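Aminoglycoside phosphotransferase (Alicyclobacillus acidocaldarius subsp. acidocaldarius, PDB 4PDY) probably transfers a phosphate group to a small-molecule substrate, as a kinase-like member of the aminoglycoside phosphotransferase family. Local coordinates at residues S29-A34 and R87-S92; D255-L260 and R293-I298; R75-Q80 and E136-F141. One frame throughout, in Å; residues are numbered along the deposited sequence.

Interaction 1. Residues S29-A34 and R87-S92; sequences SKYDLA and RFVTTS
Tyr-31 lies with one ring face against Thr-91, whose CG2 sits 4.0 Å from the ring centroid and 21° off the normal, a CH-pi contact displaced toward the rim. This is the tight part of the contact. Beside it Leu-33 and Val-89 meet tip to tip, CD2 to CG1 at 4.1 Å. Val-89 can offer that methyl because CG1 is anti to its backbone N (chi1 178°). The firmest polar link belongs here too: Ser-92 N gives a nearly straight bond (171°) to Lys-30 O at 2.9 Å. Val-98 of strand 98-100 packs on both Tyr-31 and Thr-91, while Tyr-55 of strand 54-60 touches Leu-33 and Val-89.

The solvent side is looser. The exposed Asp-32 carboxylate merely rests on Ser-92, OD2 to CB at 3.4 Å, and a water joins Asp-32 N to Thr-90 O. Another water, at the ring edge, joins the Tyr-31 hydroxyl to Val-89 O. The ring is thus held by the CH-pi contact on its face and the water-bridged hydroxyl at its end, and loop 29-34 is fastened against the end of strand 88-89 and the turn after it without itself joining the N-terminal sheet of the kinase-like fold.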
loop_
_atom_site.group_PDB
_atom_site.type_symbol
_atom_site.label_atom_id
_atom_site.label_comp_id
_atom_site.label_asym_id
_atom_site.label_seq_id
_atom_site.Cartn_x
_atom_site.Cartn_y
_atom_site.Cartn_z
ATOM N N SER A 29 -2.799 -9.632 30.109
ATOM C CA SER A 29 -2.827 -9.182 31.484
ATOM C C SER A 29 -1.930 -7.998 31.850
ATOM O O SER A 29 -2.013 -7.465 32.943
ATOM C CB SER A 29 -2.527 -10.381 32.397
ATOM O OG SER A 29 -3.638 -11.259 32.404
ATOM N N LYS A 30 -1.084 -7.560 30.909
ATOM C CA LYS A 30 -0.318 -6.325 31.120
ATOM C C LYS A 30 -1.175 -5.077 30.937
ATOM O O LYS A 30 -0.821 -4.015 31.433
ATOM C CB LYS A 30 0.878 -6.249 30.157
ATOM C CG LYS A 30 1.882 -7.379 30.317
ATOM C CD LYS A 30 2.418 -7.457 31.731
ATOM C CE LYS A 30 3.387 -8.613 31.945
ATOM N NZ LYS A 30 2.672 -9.923 31.844
ATOM N N TYR A 31 -2.315 -5.218 30.261
ATOM C CA TYR A 31 -3.226 -4.106 30.043
ATOM C C TYR A 31 -4.254 -4.064 31.176
ATOM O O TYR A 31 -4.331 -4.989 32.005
ATOM C CB TYR A 31 -3.901 -4.245 28.674
ATOM C CG TYR A 31 -2.912 -4.111 27.540
ATOM C CD1 TYR A 31 -2.172 -5.189 27.097
ATOM C CD2 TYR A 31 -2.702 -2.887 26.924
ATOM C CE1 TYR A 31 -1.226 -5.043 26.070
ATOM C CE2 TYR A 31 -1.756 -2.727 25.922
ATOM C CZ TYR A 31 -1.052 -3.816 25.479
ATOM O OH TYR A 31 -0.099 -3.707 24.479
ATOM N N ASP A 32 -5.031 -2.989 31.211
ATOM C CA ASP A 32 -6.140 -2.856 32.163
ATOM C C ASP A 32 -7.528 -2.886 31.500
ATOM O O ASP A 32 -8.417 -2.091 31.816
ATOM C CB ASP A 32 -5.986 -1.581 32.991
ATOM C CG ASP A 32 -4.812 -1.640 33.947
ATOM O OD1 ASP A 32 -4.561 -2.723 34.541
ATOM O OD2 ASP A 32 -4.165 -0.580 34.138
ATOM N N LEU A 33 -7.739 -3.830 30.611
ATOM C CA LEU A 33 -8.919 -3.823 29.760
ATOM C C LEU A 33 -10.017 -4.822 30.152
ATOM O O LEU A 33 -11.068 -4.888 29.500
ATOM C CB LEU A 33 -8.501 -4.076 28.324
ATOM C CG LEU A 33 -7.573 -3.008 27.749
ATOM C CD1 LEU A 33 -7.126 -3.452 26.367
ATOM C CD2 LEU A 33 -8.238 -1.641 27.702
ATOM N N ALA A 34 -9.751 -5.618 31.173
ATOM C CA ALA A 34 -10.764 -6.529 31.700
ATOM C C ALA A 34 -11.356 -7.407 30.605
ATOM O O ALA A 34 -12.575 -7.534 30.449
ATOM C CB ALA A 34 -11.867 -5.769 32.457
ATOM N N ARG A 87 -6.484 4.320 17.619
ATOM C CA ARG A 87 -5.780 4.839 18.759
ATOM C C ARG A 87 -5.142 3.763 19.616
ATOM O O ARG A 87 -5.814 2.801 20.035
ATOM C CB ARG A 87 -6.703 5.698 19.609
ATOM C CG ARG A 87 -7.434 6.774 18.843
ATOM C CD ARG A 87 -6.494 7.659 18.019
ATOM N NE ARG A 87 -7.250 8.348 16.947
ATOM C CZ ARG A 87 -7.889 9.499 17.082
ATOM N NH1 ARG A 87 -8.605 9.960 16.076
ATOM N NH2 ARG A 87 -7.870 10.175 18.230
ATOM N N PHE A 88 -3.873 3.943 19.950
ATOM C CA PHE A 88 -3.120 2.984 20.709
ATOM C C PHE A 88 -3.527 3.012 22.176
ATOM O O PHE A 88 -3.781 4.060 22.748
ATOM C CB PHE A 88 -1.619 3.292 20.571
ATOM C CG PHE A 88 -1.100 3.201 19.136
ATOM C CD1 PHE A 88 -0.836 1.988 18.568
ATOM C CD2 PHE A 88 -0.890 4.346 18.376
ATOM C CE1 PHE A 88 -0.359 1.880 17.271
ATOM C CE2 PHE A 88 -0.436 4.258 17.079
ATOM C CZ PHE A 88 -0.170 3.028 16.520
ATOM N N VAL A 89 -3.581 1.826 22.767
ATOM C CA VAL A 89 -3.865 1.636 24.189
ATOM C C VAL A 89 -2.557 1.260 24.858
ATOM O O VAL A 89 -1.819 0.415 24.357
ATOM C CB VAL A 89 -4.935 0.548 24.407
ATOM C CG1 VAL A 89 -5.149 0.344 25.894
ATOM C CG2 VAL A 89 -6.202 0.979 23.684
ATOM N N THR A 90 -2.270 1.868 25.995
ATOM C CA THR A 90 -1.041 1.585 26.712
ATOM C C THR A 90 -1.259 0.558 27.811
ATOM O O THR A 90 -2.382 0.343 28.245
ATOM C CB THR A 90 -0.426 2.838 27.329
ATOM O OG1 THR A 90 -1.334 3.437 28.238
ATOM C CG2 THR A 90 -0.041 3.854 26.232
ATOM N N THR A 91 -0.186 -0.077 28.248
ATOM C CA THR A 91 -0.239 -1.059 29.303
ATOM C C THR A 91 -0.451 -0.370 30.661
ATOM O O THR A 91 -0.465 0.861 30.775
ATOM C CB THR A 91 1.072 -1.861 29.361
ATOM O OG1 THR A 91 2.121 -1.006 29.837
ATOM C CG2 THR A 91 1.430 -2.481 28.001
ATOM N N SER A 92 -0.573 -1.187 31.695
ATOM C CA SER A 92 -0.708 -0.671 33.048
ATOM C C SER A 92 0.515 0.127 33.505
ATOM O O SER A 92 0.416 0.934 34.420
ATOM C CB SER A 92 -0.967 -1.809 34.031
ATOM O OG SER A 92 0.131 -2.694 34.038
HETATM O O HOH W 1 -0.301 -1.353 23.041
HETATM O O HOH W 2 -4.422 -0.580 29.785
#

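Interaction 2. Residues D255-L260 and R293-I298; sequences DMAHLL and RAVEAI
Val-295 spreads its two methyls over the side of helix 252-266, each reaching a different residue. CG1, anti to the backbone N (chi1 168°), meets Leu-260 CD1 at 3.6 Å; CG2 lies 3.9 Å from SE of Met-256, a selenomethionine here, in one of its two modelled conformers. Both neighbours cross the valine at about a right angle. Because its methyls meet residues 256 and 260, the valine touches the helix at two points one turn apart.

One turn further along helix 289-300, Ile-298 covers Ala-257. Its CG2 comes to 3.6 Å of Ala-257 CB, and CD1 approaches the same atom at 3.8 Å; these two methyls, at the ends of separate branches, both rest on the same side of the alanine methyl. The small alanine lets the backbones draw close: CA of Ala-257 and CA of Val-295 are 5.3 Å apart. The axes of segments 255-260 and 293-298 pass 9.1 Å apart and cross at -45°.

Helix 271-284 closes over the Met-256 and Leu-260 side through Phe-278, and Phe-203 of helix 189-203 packs on Ile-298. The contact thus belongs to the helical core of the C-terminal lobe. Arg-261 adds a polar tie between the helices at Ile-298 O, but the five touching side chains, all buried and apolar, hold by close fit and exclusion of water.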
loop_
_atom_site.group_PDB
_atom_site.type_symbol
_atom_site.label_atom_id
_atom_site.label_comp_id
_atom_site.label_asym_id
_atom_site.label_seq_id
_atom_site.Cartn_x
_atom_site.Cartn_y
_atom_site.Cartn_z
ATOM N N ASP A 255 2.243 6.727 -2.137
ATOM C CA ASP A 255 0.922 6.338 -1.670
ATOM C C ASP A 255 -0.111 6.599 -2.767
ATOM O O ASP A 255 -1.018 5.791 -2.977
ATOM C CB ASP A 255 0.550 7.102 -0.393
ATOM C CG ASP A 255 0.984 6.399 0.923
ATOM O OD1 ASP A 255 1.457 5.230 0.931
ATOM O OD2 ASP A 255 0.867 7.089 1.973
HETATM N N MSE A 256 0.011 7.724 -3.469
HETATM C CA MSE A 256 -0.959 8.050 -4.501
HETATM C C MSE A 256 -0.966 7.027 -5.615
HETATM O O MSE A 256 -2.028 6.553 -6.029
HETATM C CB MSE A 256 -0.702 9.470 -4.997
HETATM C CG MSE A 256 -1.909 10.001 -5.750
HETATM SE SE MSE A 256 -1.525 11.773 -6.472
HETATM C CE MSE A 256 -0.798 12.826 -4.978
ATOM N N ALA A 257 0.222 6.667 -6.106
ATOM C CA ALA A 257 0.341 5.696 -7.185
ATOM C C ALA A 257 -0.102 4.303 -6.744
ATOM O O ALA A 257 -0.659 3.569 -7.537
ATOM C CB ALA A 257 1.773 5.664 -7.735
ATOM N N HIS A 258 0.246 3.911 -5.529
ATOM C CA HIS A 258 -0.167 2.578 -5.047
ATOM C C HIS A 258 -1.693 2.445 -4.900
ATOM O O HIS A 258 -2.254 1.458 -5.369
ATOM C CB HIS A 258 0.574 2.208 -3.755
ATOM C CG HIS A 258 2.069 2.143 -3.918
ATOM N ND1 HIS A 258 2.935 2.381 -2.879
ATOM C CD2 HIS A 258 2.841 1.923 -5.008
ATOM C CE1 HIS A 258 4.183 2.267 -3.307
ATOM N NE2 HIS A 258 4.150 1.969 -4.594
ATOM N N LEU A 259 -2.332 3.467 -4.361
ATOM C CA LEU A 259 -3.788 3.501 -4.326
ATOM C C LEU A 259 -4.365 3.453 -5.731
ATOM O O LEU A 259 -5.293 2.688 -6.021
ATOM C CB LEU A 259 -4.273 4.744 -3.601
ATOM C CG LEU A 259 -5.802 4.899 -3.552
ATOM C CD1 LEU A 259 -6.508 3.727 -2.862
ATOM C CD2 LEU A 259 -6.152 6.185 -2.857
ATOM N N LEU A 260 -3.810 4.274 -6.632
ATOM C CA LEU A 260 -4.333 4.303 -7.976
ATOM C C LEU A 260 -4.185 2.961 -8.683
ATOM O O LEU A 260 -5.079 2.520 -9.393
ATOM C CB LEU A 260 -3.647 5.417 -8.786
ATOM C CG LEU A 260 -4.079 6.843 -8.458
ATOM C CD1 LEU A 260 -3.075 7.879 -8.946
ATOM C CD2 LEU A 260 -5.436 7.164 -9.079
ATOM N N ARG A 293 3.536 13.705 -12.768
ATOM C CA ARG A 293 4.457 12.970 -13.647
ATOM C C ARG A 293 5.151 11.820 -12.922
ATOM O O ARG A 293 5.379 10.771 -13.513
ATOM C CB ARG A 293 5.464 13.919 -14.294
ATOM C CG ARG A 293 4.764 15.029 -15.048
ATOM C CD ARG A 293 5.126 15.117 -16.499
ATOM N NE ARG A 293 6.558 15.229 -16.708
ATOM C CZ ARG A 293 7.190 14.766 -17.779
ATOM N NH1 ARG A 293 8.501 14.903 -17.865
ATOM N NH2 ARG A 293 6.519 14.173 -18.768
ATOM N N ALA A 294 5.500 12.023 -11.652
ATOM C CA ALA A 294 6.044 10.932 -10.842
ATOM C C ALA A 294 5.037 9.778 -10.705
ATOM O O ALA A 294 5.396 8.614 -10.813
ATOM C CB ALA A 294 6.454 11.433 -9.474
ATOM N N VAL A 295 3.770 10.117 -10.460
ATOM C CA VAL A 295 2.712 9.116 -10.391
ATOM C C VAL A 295 2.585 8.404 -11.746
ATOM O O VAL A 295 2.483 7.188 -11.794
ATOM C CB VAL A 295 1.372 9.762 -9.971
ATOM C CG1 VAL A 295 0.229 8.787 -10.177
ATOM C CG2 VAL A 295 1.420 10.219 -8.524
ATOM N N GLU A 296 2.632 9.160 -12.857
ATOM C CA GLU A 296 2.574 8.522 -14.155
ATOM C C GLU A 296 3.741 7.551 -14.389
ATOM O O GLU A 296 3.558 6.490 -14.991
ATOM C CB GLU A 296 2.614 9.565 -15.264
ATOM C CG GLU A 296 1.364 10.420 -15.372
ATOM C CD GLU A 296 1.471 11.396 -16.525
ATOM O OE1 GLU A 296 2.242 12.383 -16.427
ATOM O OE2 GLU A 296 0.791 11.151 -17.536
ATOM N N ALA A 297 4.939 7.928 -13.944
ATOM C CA ALA A 297 6.101 7.057 -14.103
ATOM C C ALA A 297 5.858 5.699 -13.447
ATOM O O ALA A 297 6.143 4.626 -14.012
ATOM C CB ALA A 297 7.343 7.697 -13.493
ATOM N N ILE A 298 5.287 5.754 -12.247
ATOM C CA ILE A 298 5.024 4.536 -11.513
ATOM C C ILE A 298 3.910 3.731 -12.204
ATOM O O ILE A 298 4.069 2.537 -12.443
ATOM C CB ILE A 298 4.656 4.848 -10.047
ATOM C CG1 ILE A 298 5.846 5.432 -9.296
ATOM C CG2 ILE A 298 4.191 3.589 -9.315
ATOM C CD1 ILE A 298 5.465 6.235 -8.081
#

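Interaction 3. Residues R75-Q80 and E136-F141; sequences RHAQEQ and EATRSF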
loop_
_atom_site.group_PDB
_atom_site.type_symbol
_atom_site.label_atom_id
_atom_site.label_comp_id
_atom_site.label_asym_id
_atom_site.label_seq_id
_atom_site.Cartn_x
_atom_site.Cartn_y
_atom_site.Cartn_z
ATOM N N ARG A 75 1.126 10.582 17.182
ATOM C CA ARG A 75 0.762 11.638 18.114
ATOM C C ARG A 75 1.144 13.008 17.559
ATOM O O ARG A 75 0.429 13.990 17.777
ATOM C CB ARG A 75 1.364 11.388 19.484
ATOM C CG ARG A 75 0.559 10.352 20.252
ATOM C CD ARG A 75 1.050 10.151 21.665
ATOM N NE ARG A 75 0.531 8.921 22.265
ATOM C CZ ARG A 75 1.070 8.355 23.335
ATOM N NH1 ARG A 75 2.130 8.900 23.898
ATOM N NH2 ARG A 75 0.570 7.239 23.829
ATOM N N HIS A 76 2.260 13.086 16.828
ATOM C CA HIS A 76 2.591 14.343 16.159
ATOM C C HIS A 76 1.507 14.733 15.145
ATOM O O HIS A 76 1.002 15.869 15.133
ATOM C CB HIS A 76 3.944 14.235 15.465
ATOM C CG HIS A 76 4.231 15.418 14.610
ATOM N ND1 HIS A 76 4.899 16.524 15.076
ATOM C CD2 HIS A 76 3.848 15.713 13.346
ATOM C CE1 HIS A 76 4.955 17.438 14.122
ATOM N NE2 HIS A 76 4.306 16.974 13.073
ATOM N N ALA A 77 1.136 13.780 14.310
ATOM C CA ALA A 77 0.085 14.013 13.334
ATOM C C ALA A 77 -1.207 14.499 14.019
ATOM O O ALA A 77 -1.867 15.435 13.568
ATOM C CB ALA A 77 -0.161 12.742 12.527
ATOM N N GLN A 78 -1.535 13.872 15.135
ATOM C CA GLN A 78 -2.718 14.261 15.875
ATOM C C GLN A 78 -2.686 15.703 16.391
ATOM O O GLN A 78 -3.709 16.404 16.374
ATOM C CB GLN A 78 -2.873 13.331 17.038
ATOM C CG GLN A 78 -3.943 13.788 17.981
ATOM C CD GLN A 78 -4.072 12.799 19.060
ATOM O OE1 GLN A 78 -3.108 12.555 19.810
ATOM N NE2 GLN A 78 -5.219 12.152 19.119
ATOM N N GLU A 79 -1.520 16.143 16.876
ATOM C CA GLU A 79 -1.349 17.539 17.318
ATOM C C GLU A 79 -1.535 18.519 16.157
ATOM O O GLU A 79 -1.807 19.697 16.377
ATOM C CB GLU A 79 0.029 17.774 17.989
ATOM C CG GLU A 79 0.097 17.406 19.469
ATOM C CD GLU A 79 1.006 18.332 20.300
ATOM O OE1 GLU A 79 1.661 19.237 19.725
ATOM O OE2 GLU A 79 1.064 18.167 21.544
ATOM N N GLN A 80 -1.368 18.027 14.930
ATOM C CA GLN A 80 -1.644 18.794 13.716
ATOM C C GLN A 80 -3.074 18.614 13.186
ATOM O O GLN A 80 -3.404 19.155 12.131
ATOM C CB GLN A 80 -0.655 18.391 12.618
ATOM C CG GLN A 80 0.803 18.613 12.992
ATOM C CD GLN A 80 1.094 20.064 13.282
ATOM O OE1 GLN A 80 1.574 20.413 14.354
ATOM N NE2 GLN A 80 0.793 20.919 12.325
ATOM N N GLU A 136 0.431 15.250 5.078
ATOM C CA GLU A 136 0.499 16.662 5.445
ATOM C C GLU A 136 0.814 16.835 6.928
ATOM O O GLU A 136 1.637 17.660 7.326
ATOM C CB GLU A 136 -0.812 17.355 5.080
ATOM C CG GLU A 136 -0.891 18.833 5.430
ATOM C CD GLU A 136 -0.060 19.732 4.519
ATOM O OE1 GLU A 136 0.508 19.247 3.515
ATOM O OE2 GLU A 136 0.007 20.943 4.805
ATOM N N ALA A 137 0.105 16.065 7.772
ATOM C CA ALA A 137 0.252 16.173 9.225
ATOM C C ALA A 137 1.609 15.726 9.753
ATOM O O ALA A 137 1.909 15.963 10.912
ATOM C CB ALA A 137 -0.852 15.389 9.935
ATOM N N THR A 138 2.385 15.041 8.916
ATOM C CA THR A 138 3.694 14.534 9.316
ATOM C C THR A 138 4.864 15.227 8.613
ATOM O O THR A 138 6.008 14.792 8.724
ATOM C CB THR A 138 3.794 13.014 9.104
ATOM O OG1 THR A 138 3.503 12.685 7.743
ATOM C CG2 THR A 138 2.820 12.277 10.027
ATOM N N ARG A 139 4.568 16.306 7.897
ATOM C CA ARG A 139 5.617 17.083 7.233
ATOM C C ARG A 139 6.664 17.472 8.264
ATOM O O ARG A 139 6.352 17.850 9.388
ATOM C CB ARG A 139 4.975 18.343 6.643
ATOM C CG ARG A 139 5.866 19.210 5.786
ATOM C CD ARG A 139 5.047 20.262 5.039
ATOM N NE ARG A 139 4.429 19.728 3.818
ATOM C CZ ARG A 139 4.933 19.840 2.582
ATOM N NH1 ARG A 139 6.078 20.471 2.368
ATOM N NH2 ARG A 139 4.293 19.308 1.549
ATOM N N SER A 140 7.928 17.368 7.873
ATOM C CA SER A 140 9.029 17.773 8.730
ATOM C C SER A 140 9.246 16.898 9.972
ATOM O O SER A 140 10.147 17.201 10.756
ATOM C CB SER A 140 8.898 19.247 9.166
ATOM O OG SER A 140 8.921 20.126 8.048
ATOM N N PHE A 141 8.468 15.819 10.152
ATOM C CA PHE A 141 8.598 14.988 11.353
ATOM C C PHE A 141 9.603 13.878 11.100
ATOM O O PHE A 141 9.378 13.025 10.240
ATOM C CB PHE A 141 7.264 14.348 11.765
ATOM C CG PHE A 141 7.381 13.498 13.013
ATOM C CD1 PHE A 141 7.516 14.092 14.253
ATOM C CD2 PHE A 141 7.491 12.119 12.933
ATOM C CE1 PHE A 141 7.689 13.325 15.394
ATOM C CE2 PHE A 141 7.676 11.341 14.062
ATOM C CZ PHE A 141 7.758 11.948 15.304
HETATM O O HOH W 3 4.083 18.455 10.769
#
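A type II beta turn, Thr-138 to Phe-141, follows the end of helix 121-137 and packs against the last turn of helix 64-79, the long helix of the N-terminal lobe in this kinase-like fold. The contact joins the end of that helix to the turn after helix 121-137 in the C-terminal lobe.

His-76 and Phe-141 do most of the touching. Their side chains slide past each other in opposite directions, with ring planes inclined at 31° and centroids 4.8 Å apart, an oblique pairing rather than a stack. Each CB lies over the face of the other ring: His-76 CB is 4.2 Å from the phenylalanine centroid, and Phe-141 CB is equally far from the imidazole centroid. In both residues CG is anti to the backbone N (chi1 172° in His-76, -179° in Phe-141), which extends the two chains along one another and makes this reciprocal CH-pi pair possible. Cys-73, one turn earlier on helix 64-79, also touches Phe-141.

Beside the rings the helix ends come together through small residues. Ala-77 CB meets Ala-137 CB at 3.8 Å and Thr-138 CG2 at 3.9 Å, and Phe-82 packs on both alanines. Thr-138 OG1 bonds Phe-134 O and Trp-221 N, while CG2, anti to the carbonyl carbon, meets Ala-77. Gln-80 lays its aliphatic part beside the carbonyl of Ala-137.

That carbonyl also marks where the imidazole edge sits: His-76 CD2 comes to 3.1 Å of Ala-137 O, near the ring plane. A water in the ring plane lies 2.7 Å from His-76 NE2. This water donates to Arg-139 O at 2.7 Å and, more weakly, to Ala-137 O.

Along the chain, interactions 1 and 3 interlock, their segments alternating, and both close before interaction 2 opens. Interaction 1 lies on the N-terminal sheet and interaction 2 among the helices of the C-terminal lobe, on opposite sides of the chain's centre with their own centres 38 Å apart. Interaction 3 sits off the line joining them, about 25 Å from the first and 23 Å from the second, centre to centre. Helix 64-79 leads on to strand 88-89, and Gln-78 packs on Arg-87, so interactions 1 and 3 touch. Helix 121-137 also packs on Asp-255 and Leu-259 of helix 252-266, tying the junction between lobes to the helical core.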